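Local coordinates for DHHA1 domain protein (Clostridium perfringens, PDB 3KEW) that probably hydrolyses wrongly aminoacylated tRNA(Ala) at a zinc-bearing site, as relatives of the alanyl-tRNA synthetase editing domain do, at residues 101-106 with 201-206; 182-185 with 191-194. All coordinates share one frame; numbering follows the deposited sequence.

Contact 1 (101-106 with 201-206). With ZN (zinc ion), chain C.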
ATOM      1  N   GLN A 101       5.168   6.092   4.942  1.00 40.47           N
ATOM      2  CA  GLN A 101       6.550   5.923   4.485  1.00 38.40           C
ATOM      3  C   GLN A 101       6.914   6.842   3.320  1.00 40.47           C
ATOM      4  O   GLN A 101       7.945   7.514   3.374  1.00 38.13           O
ATOM      5  CB  GLN A 101       6.838   4.472   4.111  1.00 39.86           C
ATOM      6  CG  GLN A 101       8.258   4.235   3.589  1.00 41.41           C
ATOM      7  CD  GLN A 101       8.293   4.130   2.089  1.00 43.06           C
ATOM      8  OE1 GLN A 101       7.595   3.298   1.520  1.00 49.88           O
ATOM      9  NE2 GLN A 101       9.086   4.992   1.432  1.00 35.82           N
ATOM     10  N   HIS A 102       6.082   6.861   2.279  1.00 39.02           N
ATOM     11  CA  HIS A 102       6.314   7.722   1.104  1.00 41.74           C
ATOM     12  C   HIS A 102       6.407   9.204   1.480  1.00 41.82           C
ATOM     13  O   HIS A 102       7.228   9.954   0.930  1.00 39.18           O
ATOM     14  CB  HIS A 102       5.174   7.565   0.083  1.00 42.49           C
ATOM     15  CG  HIS A 102       5.290   6.363  -0.795  1.00 48.45           C
ATOM     16  ND1 HIS A 102       5.198   6.441  -2.167  1.00 47.52           N
ATOM     17  CD2 HIS A 102       5.453   5.050  -0.501  1.00 48.25           C
ATOM     18  CE1 HIS A 102       5.317   5.229  -2.684  1.00 47.33           C
ATOM     19  NE2 HIS A 102       5.473   4.368  -1.695  1.00 52.76           N
ATOM     20  N   LEU A 103       5.517   9.619   2.379  1.00 41.19           N
ATOM     21  CA  LEU A 103       5.458  11.002   2.853  1.00 44.35           C
ATOM     22  C   LEU A 103       6.741  11.429   3.579  1.00 39.34           C
ATOM     23  O   LEU A 103       7.338  12.465   3.249  1.00 36.21           O
ATOM     24  CB  LEU A 103       4.221  11.210   3.740  1.00 38.30           C
ATOM     25  CG  LEU A 103       3.994  12.621   4.292  1.00 45.10           C
ATOM     26  CD1 LEU A 103       3.817  13.644   3.172  1.00 39.36           C
ATOM     27  CD2 LEU A 103       2.794  12.628   5.233  1.00 41.48           C
ATOM     28  N   LEU A 104       7.164  10.612   4.539  1.00 35.26           N
ATOM     29  CA  LEU A 104       8.389  10.839   5.310  1.00 39.53           C
ATOM     30  C   LEU A 104       9.603  10.871   4.401  1.00 41.06           C
ATOM     31  O   LEU A 104      10.418  11.801   4.477  1.00 42.88           O
ATOM     32  CB  LEU A 104       8.584   9.749   6.372  1.00 33.85           C
ATOM     33  CG  LEU A 104       7.753   9.807   7.650  1.00 41.96           C
ATOM     34  CD1 LEU A 104       7.949   8.514   8.476  1.00 48.58           C
ATOM     35  CD2 LEU A 104       8.058  11.036   8.506  1.00 39.95           C
ATOM     36  N   SER A 105       9.692   9.875   3.517  1.00 39.32           N
ATOM     37  CA  SER A 105      10.775   9.779   2.549  1.00 38.45           C
ATOM     38  C   SER A 105      10.868  11.063   1.719  1.00 36.29           C
ATOM     39  O   SER A 105      11.960  11.609   1.547  1.00 39.81           O
ATOM     40  CB  SER A 105      10.574   8.558   1.642  1.00 37.63           C
ATOM     41  OG  SER A 105      10.850   7.365   2.366  1.00 42.17           O
ATOM     42  N   GLY A 106       9.710  11.549   1.267  1.00 38.45           N
ATOM     43  CA  GLY A 106       9.606  12.761   0.447  1.00 42.17           C
ATOM     44  C   GLY A 106       9.957  14.022   1.209  1.00 45.08           C
ATOM     45  O   GLY A 106      10.538  14.950   0.637  1.00 45.61           O
ATOM     46  N   ARG A 201      -6.075   8.489  -1.172  1.00 41.61           N
ATOM     47  CA  ARG A 201      -6.077   9.448  -2.280  1.00 47.12           C
ATOM     48  C   ARG A 201      -5.682  10.849  -1.859  1.00 44.20           C
ATOM     49  O   ARG A 201      -5.585  11.749  -2.698  1.00 47.50           O
ATOM     50  CB  ARG A 201      -7.434   9.481  -2.987  1.00 55.04           C
ATOM     51  CG  ARG A 201      -7.583   8.423  -4.070  1.00 61.26           C
ATOM     52  CD  ARG A 201      -8.758   8.740  -4.976  1.00 76.16           C
ATOM     53  NE  ARG A 201      -9.369   7.522  -5.500  1.00 83.38           N
ATOM     54  CZ  ARG A 201     -10.255   7.488  -6.489  1.00 87.12           C
ATOM     55  NH1 ARG A 201     -10.643   8.609  -7.086  1.00 88.11           N
ATOM     56  NH2 ARG A 201     -10.747   6.321  -6.886  1.00 92.04           N
ATOM     57  N   ASN A 202      -5.470  11.030  -0.561  1.00 42.97           N
ATOM     58  CA  ASN A 202      -4.944  12.284  -0.032  1.00 46.06           C
ATOM     59  C   ASN A 202      -4.106  12.085   1.231  1.00 42.16           C
ATOM     60  O   ASN A 202      -4.199  11.038   1.888  1.00 42.00           O
ATOM     61  CB  ASN A 202      -6.068  13.315   0.177  1.00 49.50           C
ATOM     62  CG  ASN A 202      -7.211  12.794   1.039  1.00 60.04           C
ATOM     63  OD1 ASN A 202      -7.022  12.399   2.192  1.00 69.67           O
ATOM     64  ND2 ASN A 202      -8.416  12.813   0.480  1.00 69.32           N
ATOM     65  N   THR A 203      -3.290  13.080   1.569  1.00 43.38           N
ATOM     66  CA  THR A 203      -2.468  13.013   2.794  1.00 41.55           C
ATOM     67  C   THR A 203      -3.285  13.187   4.092  1.00 44.57           C
ATOM     68  O   THR A 203      -2.881  12.691   5.149  1.00 42.04           O
ATOM     69  CB  THR A 203      -1.277  14.004   2.761  1.00 47.13           C
ATOM     70  OG1 THR A 203      -1.765  15.344   2.601  1.00 49.04           O
ATOM     71  CG2 THR A 203      -0.287  13.659   1.608  1.00 35.26           C
ATOM     72  N   ARG A 204      -4.435  13.867   4.009  1.00 48.03           N
ATOM     73  CA  ARG A 204      -5.335  14.042   5.168  1.00 49.37           C
ATOM     74  C   ARG A 204      -5.821  12.710   5.731  1.00 48.20           C
ATOM     75  O   ARG A 204      -5.986  12.571   6.944  1.00 42.17           O
ATOM     76  CB  ARG A 204      -6.522  14.950   4.812  1.00 52.78           C
ATOM     77  CG  ARG A 204      -7.506  15.297   5.938  1.00 58.86           C
ATOM     78  CD  ARG A 204      -6.843  15.868   7.192  1.00 67.61           C
ATOM     79  NE  ARG A 204      -7.797  16.004   8.296  1.00 74.85           N
ATOM     80  CZ  ARG A 204      -8.144  15.024   9.134  1.00 73.70           C
ATOM     81  NH1 ARG A 204      -7.624  13.805   9.017  1.00 64.31           N
ATOM     82  NH2 ARG A 204      -9.021  15.269  10.098  1.00 70.96           N
ATOM     83  N   ASP A 205      -6.014  11.728   4.844  1.00 48.72           N
ATOM     84  CA  ASP A 205      -6.368  10.356   5.234  1.00 44.67           C
ATOM     85  C   ASP A 205      -5.386   9.666   6.184  1.00 42.70           C
ATOM     86  O   ASP A 205      -5.743   8.681   6.832  1.00 43.40           O
ATOM     87  CB  ASP A 205      -6.567   9.489   3.990  1.00 51.69           C
ATOM     88  CG  ASP A 205      -8.000   9.500   3.483  1.00 59.69           C
ATOM     89  OD1 ASP A 205      -8.406   8.504   2.849  1.00 59.74           O
ATOM     90  OD2 ASP A 205      -8.728  10.489   3.720  1.00 70.73           O
ATOM     91  N   LEU A 206      -4.157  10.179   6.271  1.00 45.03           N
ATOM     92  CA  LEU A 206      -3.172   9.674   7.232  1.00 48.49           C
ATOM     93  C   LEU A 206      -3.469  10.018   8.691  1.00 46.97           C
ATOM     94  O   LEU A 206      -2.960   9.345   9.583  1.00 49.44           O
ATOM     95  CB  LEU A 206      -1.782  10.189   6.886  1.00 47.45           C
ATOM     96  CG  LEU A 206      -0.772   9.376   6.082  1.00 52.37           C
ATOM     97  CD1 LEU A 206      -1.396   8.215   5.353  1.00 49.07           C
ATOM     98  CD2 LEU A 206      -0.094  10.314   5.114  1.00 51.73           C
TER
HETATM   99 ZN    ZN C 240       5.903   2.158  -2.130  1.00 53.93          ZN
HETATM  100  O   HOH W   1       7.772   2.538  -0.806  1.00 38.86           O
HETATM  101  O   HOH W   2       7.464   2.636  -3.657  1.00 56.35           O
HETATM  102  O   HOH W   3       6.725  -0.101  -2.322  1.00 43.56           O

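Contact 2 (182-185 with 191-194)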
ATOM      1  N   ILE A 182       3.957  -0.452 -15.339  1.00 59.23           N
ATOM      2  CA  ILE A 182       4.462   0.418 -14.287  1.00 55.76           C
ATOM      3  C   ILE A 182       3.291   1.201 -13.673  1.00 55.36           C
ATOM      4  O   ILE A 182       2.537   1.872 -14.393  1.00 46.66           O
ATOM      5  CB  ILE A 182       5.584   1.378 -14.818  1.00 57.65           C
ATOM      6  CG1 ILE A 182       6.906   0.628 -15.013  1.00 59.06           C
ATOM      7  CG2 ILE A 182       5.836   2.542 -13.869  1.00 54.77           C
ATOM      8  CD1 ILE A 182       7.230   0.298 -16.454  1.00 64.05           C
ATOM      9  N   ARG A 183       3.113   1.072 -12.356  1.00 49.95           N
ATOM     10  CA  ARG A 183       2.196   1.945 -11.613  1.00 50.43           C
ATOM     11  C   ARG A 183       3.002   3.064 -10.962  1.00 51.92           C
ATOM     12  O   ARG A 183       4.138   2.854 -10.517  1.00 51.62           O
ATOM     13  CB  ARG A 183       1.439   1.195 -10.520  1.00 48.54           C
ATOM     14  CG  ARG A 183       0.938  -0.192 -10.869  1.00 51.92           C
ATOM     15  CD  ARG A 183      -0.547  -0.226 -11.062  1.00 57.03           C
ATOM     16  NE  ARG A 183      -1.286   0.621 -10.119  1.00 60.14           N
ATOM     17  CZ  ARG A 183      -2.473   1.155 -10.399  1.00 53.95           C
ATOM     18  NH1 ARG A 183      -3.036   0.921 -11.575  1.00 53.02           N
ATOM     19  NH2 ARG A 183      -3.094   1.922  -9.517  1.00 55.21           N
ATOM     20  N   ILE A 184       2.406   4.247 -10.903  1.00 49.92           N
ATOM     21  CA  ILE A 184       3.032   5.413 -10.292  1.00 49.42           C
ATOM     22  C   ILE A 184       2.169   5.891  -9.115  1.00 49.39           C
ATOM     23  O   ILE A 184       0.941   5.937  -9.221  1.00 45.68           O
ATOM     24  CB  ILE A 184       3.221   6.546 -11.339  1.00 48.60           C
ATOM     25  CG1 ILE A 184       4.246   6.146 -12.420  1.00 51.78           C
ATOM     26  CG2 ILE A 184       3.585   7.874 -10.683  1.00 51.91           C
ATOM     27  CD1 ILE A 184       5.719   6.028 -11.949  1.00 51.65           C
ATOM     28  N   VAL A 185       2.817   6.198  -7.986  1.00 47.35           N
ATOM     29  CA  VAL A 185       2.168   6.890  -6.873  1.00 40.40           C
ATOM     30  C   VAL A 185       2.819   8.255  -6.690  1.00 42.45           C
ATOM     31  O   VAL A 185       4.029   8.349  -6.446  1.00 43.05           O
ATOM     32  CB  VAL A 185       2.239   6.095  -5.562  1.00 39.84           C
ATOM     33  CG1 VAL A 185       1.662   6.923  -4.409  1.00 37.75           C
ATOM     34  CG2 VAL A 185       1.485   4.786  -5.700  1.00 38.91           C
ATOM     35  N   ASP A 191       6.417  14.354  -4.246  1.00 64.83           N
ATOM     36  CA  ASP A 191       7.123  13.116  -4.593  1.00 66.96           C
ATOM     37  C   ASP A 191       6.400  12.324  -5.691  1.00 63.56           C
ATOM     38  O   ASP A 191       5.191  12.447  -5.862  1.00 62.15           O
ATOM     39  CB  ASP A 191       7.279  12.251  -3.332  1.00 66.54           C
ATOM     40  CG  ASP A 191       8.603  11.498  -3.282  1.00 77.18           C
ATOM     41  OD1 ASP A 191       9.623  11.993  -3.816  1.00 78.63           O
ATOM     42  OD2 ASP A 191       8.623  10.402  -2.680  1.00 78.56           O
ATOM     43  N   LEU A 192       7.158  11.517  -6.430  1.00 63.04           N
ATOM     44  CA  LEU A 192       6.637  10.701  -7.523  1.00 58.68           C
ATOM     45  C   LEU A 192       7.521   9.470  -7.634  1.00 57.89           C
ATOM     46  O   LEU A 192       8.681   9.569  -8.047  1.00 55.75           O
ATOM     47  CB  LEU A 192       6.688  11.498  -8.830  1.00 60.09           C
ATOM     48  CG  LEU A 192       5.994  11.053 -10.121  1.00 64.00           C
ATOM     49  CD1 LEU A 192       5.948  12.234 -11.066  1.00 60.80           C
ATOM     50  CD2 LEU A 192       6.708   9.904 -10.808  1.00 67.72           C
ATOM     51  N   ASN A 193       6.965   8.354  -7.238  1.00 55.46           N
ATOM     52  CA  ASN A 193       7.727   7.044  -7.260  1.00 50.30           C
ATOM     53  C   ASN A 193       6.871   5.871  -7.913  1.00 51.56           C
ATOM     54  O   ASN A 193       5.687   5.784  -7.744  1.00 46.27           O
ATOM     55  CB  ASN A 193       8.114   6.619  -5.837  1.00 51.20           C
ATOM     56  CG  ASN A 193       8.864   7.697  -5.073  1.00 47.26           C
ATOM     57  OD1 ASN A 193      10.086   7.800  -5.150  1.00 47.47           O
ATOM     58  ND2 ASN A 193       8.128   8.486  -4.310  1.00 44.43           N
ATOM     59  N   ALA A 194       7.612   4.933  -8.457  1.00 48.05           N
ATOM     60  CA  ALA A 194       6.975   3.733  -8.949  1.00 46.52           C
ATOM     61  C   ALA A 194       6.638   2.891  -7.730  1.00 43.56           C
ATOM     62  O   ALA A 194       7.495   2.649  -6.877  1.00 47.87           O
ATOM     63  CB  ALA A 194       7.894   2.983  -9.903  1.00 47.21           C
TER
HETATM   64  O   HOH W   4       5.335   8.797  -3.652  1.00 59.89           O

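Contact 1 (101-106 with 201-206)
Leu103 leaves its helix with CG anti to the backbone N (chi1 -179°), and CD2 continues the line to Leu206, while CD1 faces Thr203. Across from it, Leu206 has an unusual second torsion (chi2 16°), which leaves CD1 nearly eclipsed with CA while CD2 does the touching. The two side chains run past one another in opposing senses, and Leu103 CD2 meets Leu206 CD2 at 3.7 Å. The other methyl, Leu103 CD1, lies 4.4 Å from Thr203 CG2. Thr203 gives its methyl to the helix and its OG1 to hydrogen bonds with Leu154 N and Leu149 O. The loop is pinned internally by an Asx motif: Asp205 N donates to Asn202 OD1 at 2.9 Å. One residue before Leu103, His102 directs its ring to the metal, with NE2 2.3 Å from zinc. Three waters, His98 and Cys195 fill the other positions, and water 1 also donates to Gln101 OE1. His98 and His102 form the HxxxH motif of this family, and the ring of His199 meets that of His102 edge-to-face. The contact is small, 98 Å², but buried. Helix 136-152 completes it: Ala146 packs on Leu103, and Ile150 touches both leucines. Leu206 also reaches back to Gln96 and Leu99 of helix 88-112, while Leu104 packs on Tyr225 of strand 220-227.

Contact 2 (182-185 with 191-194)
Residues 182-185 and 191-194 run antiparallel, 152° apart in direction, with Ile184 facing Ala194 in a non-hydrogen-bonded pair and Val185 facing Asn193 in a hydrogen-bonded one. Val185 N donates to Asn193 O at 2.9 Å, and Asn193 N returns the bond to Val185 O at 3.0 Å; both are nearly straight. Beside this pair, Ala194 CA makes a CA-H...O contact with Arg183 O at 3.4 Å. On the face carrying Ile184 and Ala194, Ile184 CG2 stands anti to the backbone N and meets Leu192 CD2 at 3.7 Å, while Ile184 CD1 rests against the backbone of Ala194, 4.0 Å from its CA. Val185 and Asn193 point to the other face. There Asn193 ND2 bonds both Asp191 OD2, in a short 2.6 Å hydrogen bond that meets OD2 from above the carboxylate plane, and water 4, which also donates to Val185 O. Asp191 OD1 in turn forms a salt bridge with Arg172. Strand 156-159 flanks the 182-185 side, with Tyr159 touching Ile184. The arrangement is a beta hairpin forming two strands of a three-stranded antiparallel sheet, within the second additional domain of the threonyl and alanyl tRNA synthetase family.

Contact 2 is nested in the chain between the two halves of contact 1, and their centres are 13 Å apart. They meet along the face of the hairpin that holds Val185 and Asn193: His102 ND1 lies 4.2 Å from Val185 CG1 and the same distance from Asn193 ND2, so the zinc-binding ring packs against the sheet. Further along the helix, Gly106 CA approaches Asp191 OD2 at 4.0 Å. Cys195, next after strand 191-194, supplies a zinc ligand, so helix 88-112 and the hairpin bring their metal ligands together. At what is probably the editing site, the nearest side-chain atom of Asn193, CB, is about 6 Å from the zinc, and its amide points away toward Asp191.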